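Local coordinates for protein Alpha/beta hydrolase (Novosphingobium aromaticivorans, PDB 3BWX) that is probably a hydrolase of the alpha/beta-hydrolase fold, with a substrate not yet defined and with bound calcium, at residues A89-Q93 with E94-R98; A224-T227 with R228-V232; D239-A243 with Q244-K248. The protein carries 1 engineered substitution. One frame throughout, in Å; residues are numbered along the deposited sequence. Where two conformers were deposited one is given.

Contact 1 of 3, residues A89-Q93 with E94-R98; sequences ALLAQ and EGIER. With EDO (1,2-ethanediol), chain M; EDO (1,2-ethanediol), chain L.
Leu91 and Ile96 meet where helix 80-94 ends, their side chains crossing at about a right angle. CD2 of Leu91 lies 3.8 Å from CG2 of Ile96 and also touches its CB. The Ile96 side chain starts out toward the helix, and with CG2 anti to the backbone N that methyl meets Leu91. Next to this pair, Leu90 CD1 meets the CG methylene of Glu94 at 3.8 Å. The Glu94 chain bends at chi2 (-62°), and its aliphatic part does the touching.

The backbone between these pairs forms a Schellman motif. Gly95, with positive phi (71°), takes the chain out of the helix. Ile96 N then donates to Leu91 O at 3.0 Å, in the carbonyl plane. Glu94 N donates to Leu90 O in a helical bond (2.9 Å). The bond from Gly95 N to Ala92 O is longer, 3.2 Å, with the donor above the carbonyl plane.

Beyond the turn, an ethanediol, probably from the crystallisation liquor, donates through O1 to Ile96 O and through O2 to Glu97 O.

The motif leads helix 80-94 into strand 99-104. Leu90 packs on Trp10 of strand 6-11, Phe20 of strand 17-23 and Pro61 of strand 58-61. Ile96 reaches Leu59 of strand 58-61, and Gln93 NE2 is hydrogen-bonded to Thr11 O at the end of strand 6-11.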
# COMPACT_ATOMS: atom_id res chain seq x y z
N ALA A 89 0.21 -12.05 -12.22
CA ALA A 89 0.25 -13.49 -11.98
C ALA A 89 -0.78 -13.90 -10.90
O ALA A 89 -1.45 -14.92 -11.03
CB ALA A 89 1.64 -13.97 -11.57
N LEU A 90 -0.90 -13.12 -9.82
CA LEU A 90 -1.94 -13.35 -8.82
C LEU A 90 -3.34 -13.31 -9.45
O LEU A 90 -4.15 -14.22 -9.23
CB LEU A 90 -1.86 -12.30 -7.71
CG LEU A 90 -2.98 -12.28 -6.69
CD1 LEU A 90 -3.06 -13.55 -5.88
CD2 LEU A 90 -2.84 -11.05 -5.73
N LEU A 91 -3.60 -12.27 -10.24
CA LEU A 91 -4.93 -12.11 -10.84
C LEU A 91 -5.26 -13.27 -11.77
O LEU A 91 -6.40 -13.78 -11.75
CB LEU A 91 -5.06 -10.77 -11.55
CG LEU A 91 -4.96 -9.55 -10.67
CD1 LEU A 91 -4.75 -8.26 -11.52
CD2 LEU A 91 -6.18 -9.39 -9.73
N ALA A 92 -4.28 -13.69 -12.58
CA ALA A 92 -4.43 -14.82 -13.50
C ALA A 92 -4.70 -16.10 -12.73
O ALA A 92 -5.63 -16.89 -13.02
CB ALA A 92 -3.16 -15.00 -14.34
N GLN A 93 -3.89 -16.33 -11.72
CA GLN A 93 -3.95 -17.59 -10.97
C GLN A 93 -5.24 -17.74 -10.17
O GLN A 93 -5.72 -18.87 -9.97
CB GLN A 93 -2.69 -17.71 -10.12
CG GLN A 93 -1.43 -18.08 -11.02
CD GLN A 93 -0.09 -17.98 -10.29
OE1 GLN A 93 0.03 -18.42 -9.14
NE2 GLN A 93 0.92 -17.43 -10.95
N GLU A 94 -5.79 -16.61 -9.73
CA GLU A 94 -7.05 -16.59 -8.97
C GLU A 94 -8.29 -16.39 -9.82
O GLU A 94 -9.41 -16.44 -9.28
CB GLU A 94 -6.97 -15.53 -7.88
CG GLU A 94 -5.97 -15.84 -6.77
CD GLU A 94 -6.36 -17.13 -6.01
OE1 GLU A 94 -7.51 -17.21 -5.52
OE2 GLU A 94 -5.53 -18.03 -5.91
N GLY A 95 -8.10 -16.15 -11.11
CA GLY A 95 -9.23 -16.00 -12.01
C GLY A 95 -10.02 -14.73 -11.84
O GLY A 95 -11.23 -14.67 -12.07
N ILE A 96 -9.34 -13.69 -11.40
CA ILE A 96 -10.01 -12.42 -11.10
C ILE A 96 -9.98 -11.53 -12.34
O ILE A 96 -8.88 -11.12 -12.78
CB ILE A 96 -9.30 -11.68 -9.94
CG1 ILE A 96 -9.37 -12.51 -8.65
CG2 ILE A 96 -9.90 -10.27 -9.72
CD1 ILE A 96 -8.35 -12.13 -7.56
N GLU A 97 -11.16 -11.17 -12.86
CA GLU A 97 -11.19 -10.34 -14.07
C GLU A 97 -11.48 -8.86 -13.73
O GLU A 97 -11.08 -7.94 -14.46
CB GLU A 97 -12.22 -10.92 -15.07
CG GLU A 97 -11.76 -12.17 -15.86
CD GLU A 97 -12.86 -12.72 -16.78
N ARG A 98 -12.24 -8.63 -12.69
CA ARG A 98 -12.67 -7.28 -12.31
C ARG A 98 -12.52 -7.16 -10.82
O ARG A 98 -12.82 -8.11 -10.10
CB ARG A 98 -14.11 -7.14 -12.67
CG ARG A 98 -14.64 -5.78 -12.61
CD ARG A 98 -16.02 -5.76 -13.25
NE ARG A 98 -16.50 -4.41 -13.33
CZ ARG A 98 -17.46 -3.86 -12.59
NH1 ARG A 98 -18.12 -4.55 -11.64
NH2 ARG A 98 -17.76 -2.59 -12.81
C1 EDO M . -8.15 -8.59 -14.46
O1 EDO M . -7.27 -9.73 -14.51
C2 EDO M . -8.40 -8.13 -15.90
O2 EDO M . -9.60 -8.68 -16.45
C1 EDO L . -13.51 -6.90 -17.07
O1 EDO L . -12.23 -7.56 -17.13
C2 EDO L . -13.55 -5.75 -18.07
O2 EDO L . -12.78 -6.02 -19.26

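Contact 2 of 3, residues A224-T227 with R228-V232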
# COMPACT_ATOMS: atom_id res chain seq x y z
N ALA A 224 -6.14 7.44 -17.03
CA ALA A 224 -6.81 6.22 -17.40
C ALA A 224 -7.54 5.63 -16.19
O ALA A 224 -8.68 5.20 -16.31
CB ALA A 224 -5.83 5.21 -18.00
N LEU A 225 -6.88 5.62 -15.04
CA LEU A 225 -7.55 5.21 -13.80
C LEU A 225 -8.79 6.05 -13.47
O LEU A 225 -9.82 5.51 -13.04
CB LEU A 225 -6.57 5.21 -12.60
CG LEU A 225 -7.08 4.70 -11.24
CD1 LEU A 225 -7.57 3.23 -11.28
CD2 LEU A 225 -6.00 4.84 -10.20
N ALA A 226 -8.67 7.36 -13.63
CA ALA A 226 -9.74 8.29 -13.34
C ALA A 226 -10.94 8.21 -14.26
O ALA A 226 -11.95 8.89 -14.01
CB ALA A 226 -9.20 9.71 -13.35
N THR A 227 -10.86 7.44 -15.35
CA THR A 227 -12.07 7.08 -16.08
C THR A 227 -13.02 6.10 -15.35
O THR A 227 -14.15 5.85 -15.82
CB THR A 227 -11.77 6.49 -17.51
OG1 THR A 227 -11.18 5.18 -17.38
CG2 THR A 227 -10.84 7.41 -18.32
N ARG A 228 -12.56 5.53 -14.22
CA ARG A 228 -13.31 4.60 -13.42
C ARG A 228 -13.61 5.33 -12.11
O ARG A 228 -12.89 6.30 -11.80
CB ARG A 228 -12.47 3.35 -13.17
CG ARG A 228 -11.84 2.76 -14.47
CD ARG A 228 -12.90 2.31 -15.49
NE ARG A 228 -13.76 1.39 -14.80
CZ ARG A 228 -15.08 1.47 -14.69
NH1 ARG A 228 -15.77 2.38 -15.37
NH2 ARG A 228 -15.71 0.61 -13.91
N PRO A 229 -14.61 4.87 -11.34
CA PRO A 229 -14.90 5.52 -10.03
C PRO A 229 -13.67 5.55 -9.14
O PRO A 229 -13.01 4.51 -8.93
CB PRO A 229 -15.99 4.65 -9.43
CG PRO A 229 -16.64 3.99 -10.64
CD PRO A 229 -15.57 3.81 -11.66
N LEU A 230 -13.36 6.73 -8.62
CA LEU A 230 -12.09 6.97 -7.95
C LEU A 230 -12.25 7.88 -6.76
O LEU A 230 -12.84 8.95 -6.84
CB LEU A 230 -11.05 7.55 -8.93
CG LEU A 230 -9.63 7.74 -8.40
CD1 LEU A 230 -8.88 6.48 -7.91
CD2 LEU A 230 -8.79 8.46 -9.52
N LEU A 231 -11.61 7.43 -5.69
CA LEU A 231 -11.33 8.22 -4.50
C LEU A 231 -9.84 8.40 -4.36
O LEU A 231 -9.07 7.43 -4.48
CB LEU A 231 -11.83 7.47 -3.26
CG LEU A 231 -11.38 7.98 -1.85
CD1 LEU A 231 -11.92 9.39 -1.55
CD2 LEU A 231 -11.79 6.97 -0.73
N VAL A 232 -9.46 9.65 -4.05
CA VAL A 232 -8.10 10.02 -3.70
C VAL A 232 -8.10 10.48 -2.24
O VAL A 232 -8.81 11.43 -1.91
CB VAL A 232 -7.54 11.10 -4.61
CG1 VAL A 232 -6.08 11.39 -4.22
CG2 VAL A 232 -7.60 10.69 -6.05
O HOH W 1 -10.64 4.36 -10.37
O HOH W 2 -14.94 4.15 -18.17
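A type I beta turn from Leu225 to Arg228 takes the chain from helix 219-225 toward strand 230-235, with Arg228 N donating to Leu225 O (3.0 Å) from above the carbonyl plane. Leu230 is the first residue of the strand. With CG anti to its backbone N (chi1 -175°), it brings both methyls onto the turn. Its CD1 meets Leu225 CD2 at 4.0 Å, and the two leucines cross at about a right angle. Its CD2 lies against CA and CB of Ala226, 3.9 Å from the CA.

Thr227 OG1 turns back to donate to Ala224 O at 2.7 Å, in the carbonyl plane. The same oxygen accepts from Thr227 N, so two donors of one residue grip it.

Arg228 bends at chi2 and chi3 and curls round the turn. Its CB and CG pass close to Leu225 O, and Pro229 CD sits 3.8 Å above the centre of one guanidinium face. NE donates to Ile122 O of strand 122-128. An alanine in place of Arg228 would probably leave Ile122 O without this donor and Pro229 CD without the guanidinium face it packs on.

A water lies 3.0 Å from Leu225 O and 2.8 Å from Pro229 O, between the turn and the residue before the strand. A second water donates to Thr227 O and weakly accepts from Arg228 NH1. The chemistry is therefore divided: leucine and alanine carbons close the buried side, the Thr227 hydroxyl and the waters meet nearby carbonyls, and the guanidinium reaches across to strand 122-128.

Contact 3 of 3, residues D239-A243 with Q244-K248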
# COMPACT_ATOMS: atom_id res chain seq x y z
N ASP A 239 4.18 14.94 2.54
CA ASP A 239 5.40 15.29 1.80
C ASP A 239 5.57 14.51 0.48
O ASP A 239 6.65 14.55 -0.13
CB ASP A 239 6.66 15.20 2.69
CG ASP A 239 7.04 13.78 3.09
OD1 ASP A 239 6.37 12.76 2.72
OD2 ASP A 239 8.10 13.67 3.76
N ILE A 240 4.53 13.80 0.05
CA ILE A 240 4.59 12.92 -1.13
C ILE A 240 3.58 13.42 -2.14
O ILE A 240 3.86 13.54 -3.32
CB ILE A 240 4.36 11.44 -0.76
CG1 ILE A 240 5.63 10.85 -0.13
CG2 ILE A 240 3.90 10.58 -2.01
CD1 ILE A 240 6.67 10.31 -1.15
N LEU A 241 2.41 13.78 -1.67
CA LEU A 241 1.31 14.27 -2.53
C LEU A 241 0.98 15.69 -2.08
O LEU A 241 0.52 15.87 -0.93
CB LEU A 241 0.10 13.36 -2.42
CG LEU A 241 -1.11 13.80 -3.23
CD1 LEU A 241 -0.78 13.85 -4.73
CD2 LEU A 241 -2.33 12.91 -3.03
N SER A 242 1.24 16.67 -2.95
CA SER A 242 0.94 18.05 -2.66
C SER A 242 -0.56 18.35 -2.78
O SER A 242 -1.30 17.64 -3.51
CB SER A 242 1.75 18.96 -3.60
OG SER A 242 1.18 19.04 -4.90
N ALA A 243 -1.02 19.37 -2.05
CA ALA A 243 -2.40 19.82 -2.18
C ALA A 243 -2.74 20.22 -3.61
O ALA A 243 -3.84 19.94 -4.12
CB ALA A 243 -2.72 20.96 -1.20
N GLN A 244 -1.77 20.85 -4.27
CA GLN A 244 -1.95 21.28 -5.65
C GLN A 244 -2.19 20.10 -6.61
O GLN A 244 -3.10 20.13 -7.43
CB GLN A 244 -0.74 22.12 -6.10
CG GLN A 244 -1.13 23.10 -7.17
CD GLN A 244 0.04 23.90 -7.78
OE1 GLN A 244 0.96 24.32 -7.11
NE2 GLN A 244 -0.04 24.10 -9.09
N THR A 245 -1.36 19.07 -6.50
CA THR A 245 -1.50 17.89 -7.36
C THR A 245 -2.83 17.17 -7.11
O THR A 245 -3.54 16.73 -8.04
CB THR A 245 -0.32 16.92 -7.11
OG1 THR A 245 0.93 17.56 -7.48
CG2 THR A 245 -0.50 15.64 -7.91
N ALA A 246 -3.18 17.05 -5.84
CA ALA A 246 -4.48 16.46 -5.43
C ALA A 246 -5.67 17.22 -6.00
O ALA A 246 -6.60 16.62 -6.47
CB ALA A 246 -4.58 16.30 -3.90
N ALA A 247 -5.63 18.55 -5.97
CA ALA A 247 -6.74 19.35 -6.55
C ALA A 247 -6.80 19.16 -8.07
O ALA A 247 -7.89 19.05 -8.62
CB ALA A 247 -6.63 20.82 -6.19
N LYS A 248 -5.66 19.04 -8.74
CA LYS A 248 -5.64 18.67 -10.16
C LYS A 248 -6.26 17.30 -10.43
O LYS A 248 -7.05 17.14 -11.34
CB LYS A 248 -4.24 18.80 -10.75
CG LYS A 248 -3.77 20.23 -10.93
CD LYS A 248 -2.27 20.27 -11.08
CE LYS A 248 -1.80 21.66 -11.54
NZ LYS A 248 -0.33 21.65 -11.81
O HOH W 3 2.62 16.09 -5.54
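Ser242 and Thr245 face each other at the start of helix 243-250, where Ser242 is the N-cap. Their hydroxyls, Ser242 OG and Thr245 OG1, lie 3.0 Å apart, close enough for a hydrogen bond, though the serine proton may go elsewhere. Chi1 of Ser242 (79°) sets OG between its own backbone N and carbonyl carbon, and from there it reaches over the first turn. OG is also 3.0 Å from Thr245 N.

Beside the cap, Leu241 CD1 packs on Thr245 CG2 at 3.7 Å, the side chains crossing obliquely. CG2 points this way because it is anti to the Thr245 backbone N, while OG1 turns to the serine. The other Leu241 methyl, CD2, lies near Ala246 CB. Thr245 thus offers its methyl to the leucine and its hydroxyl to the cap.

Helical backbone bonds run alongside. Ala246 N donates to Ser242 O (3.1 Å) in a nearly straight bond of 168°, and Ala247 N donates to Ala243 O.

Farther out, Glu133 OE1 is hydrogen-bonded to Thr245 OG1. Arg234 of strand 230-235 holds Leu241 O through NE and touches Ala243 and Ala246. Ser238 OG is hydrogen-bonded to the N atoms of Ile240 and Leu241. These partners place the loop between strand 230-235 and helix 243-250 in the alpha/beta-hydrolase fold. One water closes the cap: it accepts from Ser242 N and donates to Thr245 OG1, at 3.0 Å from each.

In the fold
All three contacts are short-range joints between secondary-structure elements, and each is partly buried. Contact 1 ends a helix. Contact 2 passes from a helix into strand 230-235, and contact 3 begins the helix that follows that strand. Contacts 2 and 3 lie on successive elements and touch, Val232 CG1 lying 4.2 Å from Leu241 CD2. Contact 1 is farther off, its centre about 21 Å from that of contact 2, but Arg98 NH2 and Arg228 NH2 are 4.0 Å apart, two like charges close together. In contacts 2 and 3 the apolar pairs are buried, whereas in contact 1 the leucines meet the partly exposed Ile96 and the exposed Glu94. The polar part differs: mainly backbone bonds in contact 1, waters and arginine in contact 2, neighbouring hydroxyls in contact 3.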